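Local coordinates for protein flavohemoglobin (Malassezia yamatoensis, PDB 6O0A) that probably detoxifies nitric oxide by passing electrons from a nicotinamide cofactor through FAD to a heme, and is required for nitric oxide resistance, at residues 41-46 with 71-76; 225-230 with 321-326; 235-240 with 286-291. All coordinates share one frame; numbering follows the deposited sequence.

Contact 1 (41-46 with 71-76). With HEM (protoporphyrin IX containing Fe), chain C.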
loop_
_atom_site.group_PDB
_atom_site.type_symbol
_atom_site.label_atom_id
_atom_site.label_comp_id
_atom_site.label_asym_id
_atom_site.label_seq_id
_atom_site.Cartn_x
_atom_site.Cartn_y
_atom_site.Cartn_z
ATOM N N HIS A 41 -17.908 15.948 0.394
ATOM C CA HIS A 41 -18.060 17.279 -0.168
ATOM C C HIS A 41 -16.878 18.168 0.187
ATOM O O HIS A 41 -16.481 19.013 -0.621
ATOM C CB HIS A 41 -19.372 17.896 0.316
ATOM C CG HIS A 41 -20.575 17.059 0.008
ATOM N ND1 HIS A 41 -20.898 15.927 0.727
ATOM C CD2 HIS A 41 -21.524 17.181 -0.950
ATOM C CE1 HIS A 41 -21.999 15.392 0.230
ATOM N NE2 HIS A 41 -22.399 16.134 -0.789
ATOM N N ILE A 42 -16.282 17.967 1.364
ATOM C CA ILE A 42 -15.188 18.835 1.797
ATOM C C ILE A 42 -13.895 18.502 1.054
ATOM O O ILE A 42 -13.119 19.396 0.695
ATOM C CB ILE A 42 -15.024 18.727 3.325
ATOM C CG1 ILE A 42 -16.231 19.350 4.033
ATOM C CG2 ILE A 42 -13.721 19.382 3.796
ATOM C CD1 ILE A 42 -16.328 19.021 5.505
ATOM N N THR A 43 -13.646 17.211 0.801
ATOM C CA THR A 43 -12.417 16.702 0.189
ATOM C C THR A 43 -11.998 17.418 -1.092
ATOM O O THR A 43 -10.859 17.901 -1.175
ATOM C CB THR A 43 -12.564 15.198 -0.094
ATOM O OG1 THR A 43 -12.510 14.481 1.137
ATOM C CG2 THR A 43 -11.460 14.707 -1.023
ATOM N N PRO A 44 -12.848 17.486 -2.126
ATOM C CA PRO A 44 -12.397 18.102 -3.378
ATOM C C PRO A 44 -12.126 19.571 -3.217
ATOM O O PRO A 44 -11.286 20.125 -3.936
ATOM C CB PRO A 44 -13.565 17.845 -4.343
ATOM C CG PRO A 44 -14.405 16.821 -3.670
ATOM C CD PRO A 44 -14.258 17.071 -2.227
ATOM N N VAL A 45 -12.814 20.222 -2.279
ATOM C CA VAL A 45 -12.556 21.633 -2.045
ATOM C C VAL A 45 -11.216 21.810 -1.346
ATOM O O VAL A 45 -10.420 22.682 -1.711
ATOM C CB VAL A 45 -13.709 22.260 -1.245
ATOM C CG1 VAL A 45 -13.412 23.725 -0.990
ATOM C CG2 VAL A 45 -15.019 22.091 -2.001
ATOM N N PHE A 46 -10.951 20.988 -0.330
ATOM C CA PHE A 46 -9.657 21.004 0.336
ATOM C C PHE A 46 -8.515 20.848 -0.670
ATOM O O PHE A 46 -7.595 21.678 -0.724
ATOM C CB PHE A 46 -9.675 19.899 1.402
ATOM C CG PHE A 46 -8.344 19.256 1.678
ATOM C CD1 PHE A 46 -7.234 19.999 2.032
ATOM C CD2 PHE A 46 -8.237 17.871 1.636
ATOM C CE1 PHE A 46 -6.028 19.383 2.301
ATOM C CE2 PHE A 46 -7.033 17.249 1.917
ATOM C CZ PHE A 46 -5.933 18.012 2.248
ATOM N N THR A 71 -13.016 9.427 -5.288
ATOM C CA THR A 71 -13.198 8.537 -4.148
ATOM C C THR A 71 -11.867 8.249 -3.468
ATOM O O THR A 71 -11.776 8.282 -2.235
ATOM C CB THR A 71 -13.869 7.243 -4.590
ATOM O OG1 THR A 71 -12.910 6.391 -5.229
ATOM C CG2 THR A 71 -14.955 7.573 -5.565
ATOM N N GLN A 72 -10.816 8.003 -4.260
ATOM C CA GLN A 72 -9.517 7.674 -3.687
ATOM C C GLN A 72 -9.043 8.785 -2.758
ATOM O O GLN A 72 -8.707 8.539 -1.594
ATOM C CB GLN A 72 -8.500 7.417 -4.805
ATOM N N ALA A 73 -9.062 10.023 -3.244
ATOM C CA ALA A 73 -8.565 11.159 -2.469
ATOM C C ALA A 73 -9.310 11.374 -1.154
ATOM O O ALA A 73 -8.789 12.068 -0.277
ATOM C CB ALA A 73 -8.644 12.431 -3.314
ATOM N N ARG A 74 -10.512 10.802 -0.984
ATOM C CA ARG A 74 -11.233 10.956 0.279
ATOM C C ARG A 74 -10.518 10.289 1.452
ATOM O O ARG A 74 -10.870 10.553 2.608
ATOM C CB ARG A 74 -12.636 10.351 0.168
ATOM C CG ARG A 74 -13.556 11.079 -0.782
ATOM C CD ARG A 74 -14.836 10.288 -0.975
ATOM N NE ARG A 74 -15.666 10.842 -2.039
ATOM C CZ ARG A 74 -16.670 10.184 -2.608
ATOM N NH1 ARG A 74 -16.955 8.951 -2.212
ATOM N NH2 ARG A 74 -17.382 10.752 -3.573
ATOM N N ALA A 75 -9.545 9.414 1.180
ATOM C CA ALA A 75 -8.960 8.597 2.238
ATOM C C ALA A 75 -8.330 9.454 3.333
ATOM O O ALA A 75 -8.417 9.109 4.519
ATOM C CB ALA A 75 -7.932 7.633 1.643
ATOM N N LEU A 76 -7.707 10.579 2.962
ATOM C CA LEU A 76 -6.992 11.394 3.942
ATOM C C LEU A 76 -7.951 11.919 5.003
ATOM O O LEU A 76 -7.765 11.683 6.201
ATOM C CB LEU A 76 -6.258 12.555 3.252
ATOM C CG LEU A 76 -5.234 13.370 4.078
ATOM C CD1 LEU A 76 -4.208 14.086 3.184
ATOM C CD2 LEU A 76 -5.878 14.387 5.031
HETATM C CHA HEM C . -2.023 9.071 1.319
HETATM C CHB HEM C . -3.887 10.262 5.666
HETATM C CHC HEM C . -1.143 14.264 5.737
HETATM C CHD HEM C . 0.190 13.406 1.153
HETATM C C1A HEM C . -2.747 9.033 2.497
HETATM C C2A HEM C . -3.663 7.990 2.903
HETATM C C3A HEM C . -4.169 8.315 4.099
HETATM C C4A HEM C . -3.609 9.592 4.493
HETATM C CMA HEM C . -5.190 7.507 4.926
HETATM C CAA HEM C . -3.962 6.710 2.094
HETATM C CBA HEM C . -2.920 5.695 2.556
HETATM C CGA HEM C . -3.060 4.417 1.766
HETATM O O1A HEM C . -3.100 4.483 0.512
HETATM O O2A HEM C . -3.128 3.329 2.387
HETATM C C1B HEM C . -3.304 11.445 6.075
HETATM C C2B HEM C . -3.561 12.138 7.324
HETATM C C3B HEM C . -2.813 13.259 7.339
HETATM C C4B HEM C . -2.045 13.291 6.108
HETATM C CMB HEM C . -4.559 11.626 8.382
HETATM C CAB HEM C . -2.698 14.349 8.434
HETATM C CBB HEM C . -3.116 14.208 9.702
HETATM C C1C HEM C . -0.580 14.391 4.485
HETATM C C2C HEM C . 0.215 15.508 4.041
HETATM C C3C HEM C . 0.595 15.280 2.770
HETATM C C4C HEM C . 0.027 14.010 2.376
HETATM C CMC HEM C . 0.556 16.709 4.952
HETATM C CAC HEM C . 1.426 16.161 1.798
HETATM C CBC HEM C . 1.453 17.505 1.883
HETATM C C1D HEM C . -0.293 12.158 0.820
HETATM C C2D HEM C . -0.099 11.522 -0.471
HETATM C C3D HEM C . -0.710 10.340 -0.442
HETATM C C4D HEM C . -1.310 10.165 0.870
HETATM C CMD HEM C . 0.672 12.156 -1.651
HETATM C CAD HEM C . -0.762 9.331 -1.610
HETATM C CBD HEM C . -2.185 9.326 -2.162
HETATM C CGD HEM C . -2.428 10.499 -3.085
HETATM O O1D HEM C . -1.595 10.748 -3.998
HETATM O O2D HEM C . -3.478 11.180 -2.923
HETATM N NA HEM C . -2.740 9.997 3.495
HETATM N NB HEM C . -2.379 12.176 5.363
HETATM N NC HEM C . -0.674 13.482 3.448
HETATM N ND HEM C . -1.024 11.300 1.617
HETATM FE FE HEM C . -1.494 11.607 3.602
HETATM O O HOH W 1 -9.780 13.732 1.882
#
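In the globin part of the chain, Thr43 of helix 25-53 rests on Ala73 and Arg74, in the segment that runs into helix 75-89. The Thr43 and Arg74 side chains cross at about a right angle. The Thr43 hydroxyl takes the Arg74 side: its OG1 lies 3.8 Å from Arg74 CA. The methyl faces the neighbouring peptide, with Thr43 CG2 3.8 Å from Ala73 O. A single water links the Thr43 hydroxyl to the backbone of Ala73. It is 2.9 Å from Thr43 OG1 and gives a hydrogen bond of 2.9 Å to Ala73 O. Thr43 OG1 is also hydrogen-bonded to Ile39 O in its own helix.

Further in, Leu76 CD2 approaches the Phe46 ring obliquely, 4.4 Å from Phe46 CE2. Both branches of Leu76 also reach the heme, and CD1 comes closer than CD2. With CG anti to the backbone N (chi1 -169°), Leu76 CG and CD1 lie over the porphyrin, and CG is 3.4 Å from heme NB. Tyr47 of helix 25-53 touches both Ala73 and Leu76. No direct hydrogen bond crosses the contact. The polar atoms meet through water, while at the heme Leu76 offers only hydrocarbon to the porphyrin.

Contact 2 (225-230 with 321-326). With FAD (flavin-adenine dinucleotide), chain B.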
loop_
_atom_site.group_PDB
_atom_site.type_symbol
_atom_site.label_atom_id
_atom_site.label_comp_id
_atom_site.label_asym_id
_atom_site.label_seq_id
_atom_site.Cartn_x
_atom_site.Cartn_y
_atom_site.Cartn_z
ATOM N N THR A 225 5.802 -3.423 -5.632
ATOM C CA THR A 225 6.454 -4.356 -4.724
ATOM C C THR A 225 7.815 -4.796 -5.256
ATOM O O THR A 225 7.962 -5.146 -6.432
ATOM C CB THR A 225 5.543 -5.571 -4.539
ATOM O OG1 THR A 225 4.281 -5.126 -4.028
ATOM C CG2 THR A 225 6.167 -6.570 -3.554
ATOM N N LEU A 226 8.815 -4.790 -4.377
ATOM C CA LEU A 226 10.149 -5.239 -4.751
ATOM C C LEU A 226 10.184 -6.746 -4.973
ATOM O O LEU A 226 9.599 -7.521 -4.210
ATOM C CB LEU A 226 11.154 -4.856 -3.672
ATOM C CG LEU A 226 11.394 -3.348 -3.654
ATOM C CD1 LEU A 226 12.311 -2.990 -2.477
ATOM C CD2 LEU A 226 12.015 -2.923 -4.989
ATOM N N LEU A 227 10.896 -7.154 -6.012
ATOM C CA LEU A 227 11.053 -8.551 -6.403
ATOM C C LEU A 227 12.491 -9.034 -6.224
ATOM O O LEU A 227 13.437 -8.234 -6.160
ATOM C CB LEU A 227 10.633 -8.734 -7.869
ATOM C CG LEU A 227 9.159 -8.475 -8.177
ATOM C CD1 LEU A 227 8.936 -8.523 -9.667
ATOM C CD2 LEU A 227 8.275 -9.498 -7.447
ATOM N N PRO A 228 12.700 -10.352 -6.161
ATOM C CA PRO A 228 14.058 -10.879 -5.957
ATOM C C PRO A 228 15.055 -10.353 -6.982
ATOM O O PRO A 228 14.807 -10.366 -8.192
ATOM C CB PRO A 228 13.868 -12.395 -6.082
ATOM C CG PRO A 228 12.467 -12.622 -5.670
ATOM C CD PRO A 228 11.679 -11.418 -6.115
ATOM N N SER A 229 16.199 -9.885 -6.490
ATOM C CA SER A 229 17.214 -9.281 -7.344
ATOM C C SER A 229 18.526 -9.242 -6.573
ATOM O O SER A 229 18.595 -9.631 -5.403
ATOM C CB SER A 229 16.793 -7.875 -7.777
ATOM O OG SER A 229 16.896 -7.008 -6.664
ATOM N N GLU A 230 19.578 -8.770 -7.240
ATOM C CA GLU A 230 20.814 -8.472 -6.534
ATOM C C GLU A 230 20.564 -7.332 -5.553
ATOM O O GLU A 230 19.617 -6.559 -5.704
ATOM C CB GLU A 230 21.909 -8.074 -7.515
ATOM C CG GLU A 230 22.191 -9.112 -8.562
ATOM C CD GLU A 230 23.436 -9.897 -8.246
ATOM O OE1 GLU A 230 24.539 -9.425 -8.593
ATOM O OE2 GLU A 230 23.313 -10.974 -7.631
ATOM N N ALA A 321 -0.329 -15.827 -16.246
ATOM C CA ALA A 321 0.106 -15.802 -14.855
ATOM C C ALA A 321 1.498 -15.190 -14.750
ATOM O O ALA A 321 2.489 -15.844 -15.113
ATOM C CB ALA A 321 0.112 -17.222 -14.277
ATOM N N PRO A 322 1.633 -13.955 -14.269
ATOM C CA PRO A 322 2.960 -13.327 -14.259
ATOM C C PRO A 322 3.879 -14.010 -13.262
ATOM O O PRO A 322 3.479 -14.307 -12.137
ATOM C CB PRO A 322 2.673 -11.871 -13.863
ATOM C CG PRO A 322 1.384 -11.902 -13.161
ATOM C CD PRO A 322 0.594 -13.074 -13.705
ATOM N N LEU A 323 5.102 -14.291 -13.703
ATOM C CA LEU A 323 6.175 -14.797 -12.848
ATOM C C LEU A 323 5.887 -16.195 -12.309
ATOM O O LEU A 323 6.501 -16.621 -11.325
ATOM C CB LEU A 323 6.451 -13.828 -11.691
ATOM C CG LEU A 323 6.699 -12.393 -12.172
ATOM C CD1 LEU A 323 7.033 -11.499 -10.978
ATOM C CD2 LEU A 323 7.810 -12.351 -13.220
ATOM N N ARG A 324 4.971 -16.927 -12.941
ATOM C CA ARG A 324 4.649 -18.270 -12.452
ATOM C C ARG A 324 5.862 -19.187 -12.473
ATOM O O ARG A 324 6.100 -19.931 -11.511
ATOM C CB ARG A 324 3.518 -18.884 -13.275
ATOM C CG ARG A 324 3.294 -20.369 -12.994
ATOM C CD ARG A 324 1.902 -20.800 -13.461
ATOM N NE ARG A 324 1.681 -22.217 -13.194
ATOM C CZ ARG A 324 2.018 -23.181 -14.041
ATOM N NH1 ARG A 324 2.589 -22.876 -15.197
ATOM N NH2 ARG A 324 1.783 -24.457 -13.733
ATOM N N GLY A 325 6.629 -19.172 -13.565
ATOM C CA GLY A 325 7.780 -20.061 -13.641
ATOM C C GLY A 325 8.750 -19.839 -12.499
ATOM O O GLY A 325 9.209 -20.792 -11.863
ATOM N N GLU A 326 9.054 -18.575 -12.206
ATOM C CA GLU A 326 9.991 -18.256 -11.137
ATOM C C GLU A 326 9.417 -18.611 -9.769
ATOM O O GLU A 326 10.137 -19.117 -8.902
ATOM C CB GLU A 326 10.353 -16.776 -11.204
ATOM C CG GLU A 326 11.302 -16.347 -10.121
ATOM C CD GLU A 326 11.710 -14.897 -10.268
ATOM O OE1 GLU A 326 11.422 -14.305 -11.336
ATOM O OE2 GLU A 326 12.306 -14.352 -9.317
HETATM P PA FAD B . -3.824 5.361 -12.100
HETATM O O1A FAD B . -3.553 6.529 -12.972
HETATM O O2A FAD B . -3.371 5.497 -10.673
HETATM O O5B FAD B . -5.385 5.026 -12.121
HETATM C C5B FAD B . -5.927 4.063 -11.198
HETATM C C4B FAD B . -7.415 4.045 -11.441
HETATM O O4B FAD B . -7.942 5.374 -11.224
HETATM C C3B FAD B . -7.830 3.700 -12.860
HETATM O O3B FAD B . -7.903 2.292 -13.074
HETATM C C2B FAD B . -9.217 4.343 -12.950
HETATM O O2B FAD B . -10.224 3.508 -12.390
HETATM C C1B FAD B . -9.046 5.600 -12.085
HETATM N N9A FAD B . -8.794 6.813 -12.856
HETATM C C8A FAD B . -7.642 7.134 -13.521
HETATM N N7A FAD B . -7.710 8.258 -14.194
HETATM C C5A FAD B . -9.000 8.703 -13.959
HETATM C C6A FAD B . -9.722 9.806 -14.448
HETATM N N6A FAD B . -9.210 10.714 -15.288
HETATM N N1A FAD B . -11.010 9.938 -14.058
HETATM C C2A FAD B . -11.527 9.028 -13.226
HETATM N N3A FAD B . -10.946 7.940 -12.706
HETATM C C4A FAD B . -9.679 7.831 -13.122
HETATM N N1 FAD B . 1.006 -2.635 -9.388
HETATM C C2 FAD B . 1.679 -3.552 -10.147
HETATM O O2 FAD B . 1.444 -3.697 -11.355
HETATM N N3 FAD B . 2.655 -4.346 -9.551
HETATM C C4 FAD B . 3.038 -4.298 -8.223
HETATM O O4 FAD B . 3.934 -5.029 -7.801
HETATM C C4X FAD B . 2.323 -3.324 -7.432
HETATM N N5 FAD B . 2.624 -3.215 -6.165
HETATM C C5X FAD B . 1.933 -2.275 -5.408
HETATM C C6 FAD B . 2.231 -2.155 -4.049
HETATM C C7 FAD B . 1.578 -1.221 -3.250
HETATM C C7M FAD B . 1.894 -1.143 -1.777
HETATM C C8 FAD B . 0.616 -0.371 -3.824
HETATM C C8M FAD B . -0.085 0.677 -3.002
HETATM C C9 FAD B . 0.310 -0.497 -5.175
HETATM C C9A FAD B . 0.947 -1.447 -5.968
HETATM N N10 FAD B . 0.647 -1.600 -7.340
HETATM C C10 FAD B . 1.318 -2.534 -8.100
HETATM C "C1'" FAD B . -0.315 -0.706 -8.003
HETATM C "C2'" FAD B . 0.347 0.547 -8.568
HETATM O "O2'" FAD B . 0.895 1.318 -7.499
HETATM C "C3'" FAD B . -0.629 1.404 -9.379
HETATM O "O3'" FAD B . -1.783 1.680 -8.587
HETATM C "C4'" FAD B . -1.074 0.747 -10.685
HETATM O "O4'" FAD B . 0.087 0.330 -11.406
HETATM C "C5'" FAD B . -1.935 1.658 -11.536
HETATM O "O5'" FAD B . -1.175 2.845 -11.859
HETATM P P FAD B . -1.682 3.738 -13.081
HETATM O O1P FAD B . -1.615 3.076 -14.413
HETATM O O2P FAD B . -0.882 5.011 -13.037
HETATM O O3P FAD B . -3.209 4.049 -12.753
#
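Leu227 and Pro228 meet Leu323 and Glu326 across this contact, and the segment that carries them starts at the flavin. Thr225 ends strand 219-225. Its backbone N-H is shared between two flavin acceptors, FAD N5 at 3.2 Å and FAD O4 at 3.3 Å from Thr225 N. Neither bond is straight: the angles at hydrogen are 138° and 151°. Next, Leu226 turns its side chain to Pro264.

Leu227 reaches across to Leu323, tip to tip, with its CD1 3.8 Å from Leu323 CD1. Leu323 stands at the N-cap position before helix 324-332. It is the third residue of a type II turn, which explains its positive phi. Pro228 then crosses Glu326 obliquely, its ring CG 4.0 Å from Glu326 OE2. Glu326 gets there by a fully extended chain, with CG anti to the backbone N (chi1 179°). The carboxylate forms a salt bridge to Arg235 through OE1, and Arg235 also bonds Pro228 O. Ser229 OG gives a hydrogen bond of 2.9 Å to Glu230 O, tilted from the carbonyl plane.

Helix 290-302 lies against both segments: Thr291 touches Leu227, Glu298 touches Pro228 and Leu294 touches Glu326. Strand 186-193 meets Leu323 through Asp188, and strand 234-239 backs Leu227.

Contact 3 (235-240 with 286-291). With FAD (flavin-adenine dinucleotide), chain B.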
loop_
_atom_site.group_PDB
_atom_site.type_symbol
_atom_site.label_atom_id
_atom_site.label_comp_id
_atom_site.label_asym_id
_atom_site.label_seq_id
_atom_site.Cartn_x
_atom_site.Cartn_y
_atom_site.Cartn_z
ATOM N N ARG A 235 14.000 -4.320 -8.477
ATOM C CA ARG A 235 13.258 -5.026 -9.511
ATOM C C ARG A 235 11.772 -4.983 -9.188
ATOM O O ARG A 235 11.380 -5.209 -8.039
ATOM C CB ARG A 235 13.738 -6.472 -9.635
ATOM C CG ARG A 235 12.936 -7.288 -10.634
ATOM C CD ARG A 235 13.310 -8.763 -10.523
ATOM N NE ARG A 235 12.409 -9.586 -11.331
ATOM C CZ ARG A 235 12.133 -10.855 -11.045
ATOM N NH1 ARG A 235 12.682 -11.417 -9.980
ATOM N NH2 ARG A 235 11.314 -11.555 -11.820
ATOM N N ILE A 236 10.956 -4.676 -10.199
ATOM C CA ILE A 236 9.508 -4.578 -10.066
ATOM C C ILE A 236 8.864 -5.147 -11.327
ATOM O O ILE A 236 9.464 -5.156 -12.407
ATOM C CB ILE A 236 9.031 -3.120 -9.836
ATOM C CG1 ILE A 236 9.449 -2.240 -11.030
ATOM C CG2 ILE A 236 9.599 -2.578 -8.522
ATOM C CD1 ILE A 236 8.963 -0.782 -10.913
ATOM N N ALA A 237 7.627 -5.623 -11.188
ATOM C CA ALA A 237 6.836 -6.104 -12.318
ATOM C C ALA A 237 5.558 -5.288 -12.388
ATOM O O ALA A 237 4.759 -5.296 -11.444
ATOM C CB ALA A 237 6.509 -7.601 -12.174
ATOM N N ILE A 238 5.374 -4.577 -13.500
ATOM C CA ILE A 238 4.299 -3.608 -13.650
ATOM C C ILE A 238 3.254 -4.178 -14.602
ATOM O O ILE A 238 3.560 -4.491 -15.757
ATOM C CB ILE A 238 4.841 -2.267 -14.167
ATOM C CG1 ILE A 238 5.911 -1.713 -13.216
ATOM C CG2 ILE A 238 3.685 -1.257 -14.371
ATOM C CD1 ILE A 238 6.513 -0.348 -13.668
ATOM N N LYS A 239 2.018 -4.276 -14.127
ATOM C CA LYS A 239 0.893 -4.644 -14.969
ATOM C C LYS A 239 0.269 -3.388 -15.557
ATOM O O LYS A 239 0.029 -2.413 -14.834
ATOM C CB LYS A 239 -0.150 -5.409 -14.163
ATOM C CG LYS A 239 -1.341 -5.854 -14.982
ATOM C CD LYS A 239 -2.177 -6.840 -14.201
ATOM C CE LYS A 239 -3.281 -7.418 -15.078
ATOM N NZ LYS A 239 -3.861 -8.639 -14.458
ATOM N N LEU A 240 -0.016 -3.422 -16.858
ATOM C CA LEU A 240 -0.624 -2.267 -17.511
ATOM C C LEU A 240 -2.044 -2.064 -17.007
ATOM O O LEU A 240 -2.858 -2.993 -17.010
ATOM C CB LEU A 240 -0.619 -2.452 -19.035
ATOM C CG LEU A 240 -1.209 -1.281 -19.820
ATOM C CD1 LEU A 240 -0.348 -0.048 -19.570
ATOM C CD2 LEU A 240 -1.314 -1.599 -21.316
ATOM N N ALA A 286 -4.028 -12.994 -6.656
ATOM C CA ALA A 286 -4.627 -12.959 -7.979
ATOM C C ALA A 286 -3.836 -11.996 -8.847
ATOM O O ALA A 286 -3.433 -10.924 -8.386
ATOM C CB ALA A 286 -6.095 -12.516 -7.935
ATOM N N GLY A 287 -3.627 -12.383 -10.101
ATOM C CA GLY A 287 -3.011 -11.466 -11.055
ATOM C C GLY A 287 -1.641 -11.015 -10.587
ATOM O O GLY A 287 -0.823 -11.814 -10.119
ATOM N N ILE A 288 -1.390 -9.703 -10.685
ATOM C CA ILE A 288 -0.089 -9.157 -10.301
ATOM C C ILE A 288 0.078 -9.105 -8.791
ATOM O O ILE A 288 1.177 -8.801 -8.303
ATOM C CB ILE A 288 0.110 -7.775 -10.968
ATOM C CG1 ILE A 288 1.596 -7.411 -11.028
ATOM C CG2 ILE A 288 -0.696 -6.695 -10.245
ATOM C CD1 ILE A 288 2.455 -8.435 -11.754
ATOM N N GLY A 289 -0.957 -9.481 -8.037
ATOM C CA GLY A 289 -0.811 -9.684 -6.607
ATOM C C GLY A 289 0.189 -10.768 -6.247
ATOM O O GLY A 289 0.516 -10.922 -5.070
ATOM N N VAL A 290 0.688 -11.506 -7.239
ATOM C CA VAL A 290 1.775 -12.448 -7.020
ATOM C C VAL A 290 3.055 -11.771 -6.543
ATOM O O VAL A 290 3.919 -12.438 -5.990
ATOM C CB VAL A 290 2.034 -13.246 -8.322
ATOM C CG1 VAL A 290 2.768 -12.395 -9.344
ATOM C CG2 VAL A 290 2.835 -14.506 -8.029
ATOM N N THR A 291 3.228 -10.462 -6.758
ATOM C CA THR A 291 4.565 -9.913 -6.537
ATOM C C THR A 291 5.021 -9.994 -5.077
ATOM O O THR A 291 6.151 -10.456 -4.841
ATOM C CB THR A 291 4.670 -8.495 -7.123
ATOM O OG1 THR A 291 3.661 -7.631 -6.588
ATOM C CG2 THR A 291 4.538 -8.532 -8.660
HETATM P PA FAD B . -3.824 5.361 -12.100
HETATM O O1A FAD B . -3.553 6.529 -12.972
HETATM O O2A FAD B . -3.371 5.497 -10.673
HETATM O O5B FAD B . -5.385 5.026 -12.121
HETATM C C5B FAD B . -5.927 4.063 -11.198
HETATM C C4B FAD B . -7.415 4.045 -11.441
HETATM O O4B FAD B . -7.942 5.374 -11.224
HETATM C C3B FAD B . -7.830 3.700 -12.860
HETATM O O3B FAD B . -7.903 2.292 -13.074
HETATM C C2B FAD B . -9.217 4.343 -12.950
HETATM O O2B FAD B . -10.224 3.508 -12.390
HETATM C C1B FAD B . -9.046 5.600 -12.085
HETATM N N9A FAD B . -8.794 6.813 -12.856
HETATM C C8A FAD B . -7.642 7.134 -13.521
HETATM N N7A FAD B . -7.710 8.258 -14.194
HETATM C C5A FAD B . -9.000 8.703 -13.959
HETATM C C6A FAD B . -9.722 9.806 -14.448
HETATM N N6A FAD B . -9.210 10.714 -15.288
HETATM N N1A FAD B . -11.010 9.938 -14.058
HETATM C C2A FAD B . -11.527 9.028 -13.226
HETATM N N3A FAD B . -10.946 7.940 -12.706
HETATM C C4A FAD B . -9.679 7.831 -13.122
HETATM N N1 FAD B . 1.006 -2.635 -9.388
HETATM C C2 FAD B . 1.679 -3.552 -10.147
HETATM O O2 FAD B . 1.444 -3.697 -11.355
HETATM N N3 FAD B . 2.655 -4.346 -9.551
HETATM C C4 FAD B . 3.038 -4.298 -8.223
HETATM O O4 FAD B . 3.934 -5.029 -7.801
HETATM C C4X FAD B . 2.323 -3.324 -7.432
HETATM N N5 FAD B . 2.624 -3.215 -6.165
HETATM C C5X FAD B . 1.933 -2.275 -5.408
HETATM C C6 FAD B . 2.231 -2.155 -4.049
HETATM C C7 FAD B . 1.578 -1.221 -3.250
HETATM C C7M FAD B . 1.894 -1.143 -1.777
HETATM C C8 FAD B . 0.616 -0.371 -3.824
HETATM C C8M FAD B . -0.085 0.677 -3.002
HETATM C C9 FAD B . 0.310 -0.497 -5.175
HETATM C C9A FAD B . 0.947 -1.447 -5.968
HETATM N N10 FAD B . 0.647 -1.600 -7.340
HETATM C C10 FAD B . 1.318 -2.534 -8.100
HETATM C "C1'" FAD B . -0.315 -0.706 -8.003
HETATM C "C2'" FAD B . 0.347 0.547 -8.568
HETATM O "O2'" FAD B . 0.895 1.318 -7.499
HETATM C "C3'" FAD B . -0.629 1.404 -9.379
HETATM O "O3'" FAD B . -1.783 1.680 -8.587
HETATM C "C4'" FAD B . -1.074 0.747 -10.685
HETATM O "O4'" FAD B . 0.087 0.330 -11.406
HETATM C "C5'" FAD B . -1.935 1.658 -11.536
HETATM O "O5'" FAD B . -1.175 2.845 -11.859
HETATM P P FAD B . -1.682 3.738 -13.081
HETATM O O1P FAD B . -1.615 3.076 -14.413
HETATM O O2P FAD B . -0.882 5.011 -13.037
HETATM O O3P FAD B . -3.209 4.049 -12.753
HETATM O O HOH W 2 -4.028 -8.108 -11.302
#
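Ala237 and Lys239 of strand 234-239 pack on Ile288, in the 3-10 turn just before helix 290-302, and on Thr291 in its first turn, beside the pyrimidine end of the flavin. The close part centres on Ile288. Its CG1 is anti to the backbone N (chi1 -159°), which carries CG1 to 3.6 Å from FAD N3. Ile288 CD1 lies 4.2 Å from Ala237 CB. The extended Lys239 slides past Ile288 in the opposite direction, CB to CB at 4.0 Å. Ala237 CB also meets the methyl of Thr291, and FAD O4 lies 2.9 Å from Thr291 OG1. That hydroxyl has Ile288 O within reach as well, so its proton is not assigned.

Only the far end of Lys239 is looser. One water accepts from both Lys239 NZ, at 3.2 Å, and Ile288 N.

The strand backbone binds the ring edge. FAD N3 donates to Ala237 O at 3.0 Å, and Lys239 N donates to FAD O2 at 2.9 Å, nearly straight at 176°. Within this strand, the imide N-H and FAD O2 are thus matched by one backbone acceptor and one backbone donor. The donor at FAD O2 would probably draw electron density from the ring and stabilise added charge on reduction.

From the N terminus, contact 1 comes first. It closes a short, partly helical loop between helix 25-53 and helix 75-89 in the heme-binding part. It is complete before either of the others opens, and its nearest atoms stay about 16 Å from contact 3 and 18 Å from contact 2. Contact 2 opens next, after strand 219-225, and closes only at helix 324-332. Contact 3 opens and closes within that span, from strand 234-239 to helix 290-302. Both join the antiparallel FAD-binding sheet to the parallel-sheet nucleotide-binding part. Their centres are 8 Å apart, both touch FAD, and Leu227 N probably bonds Arg235 O.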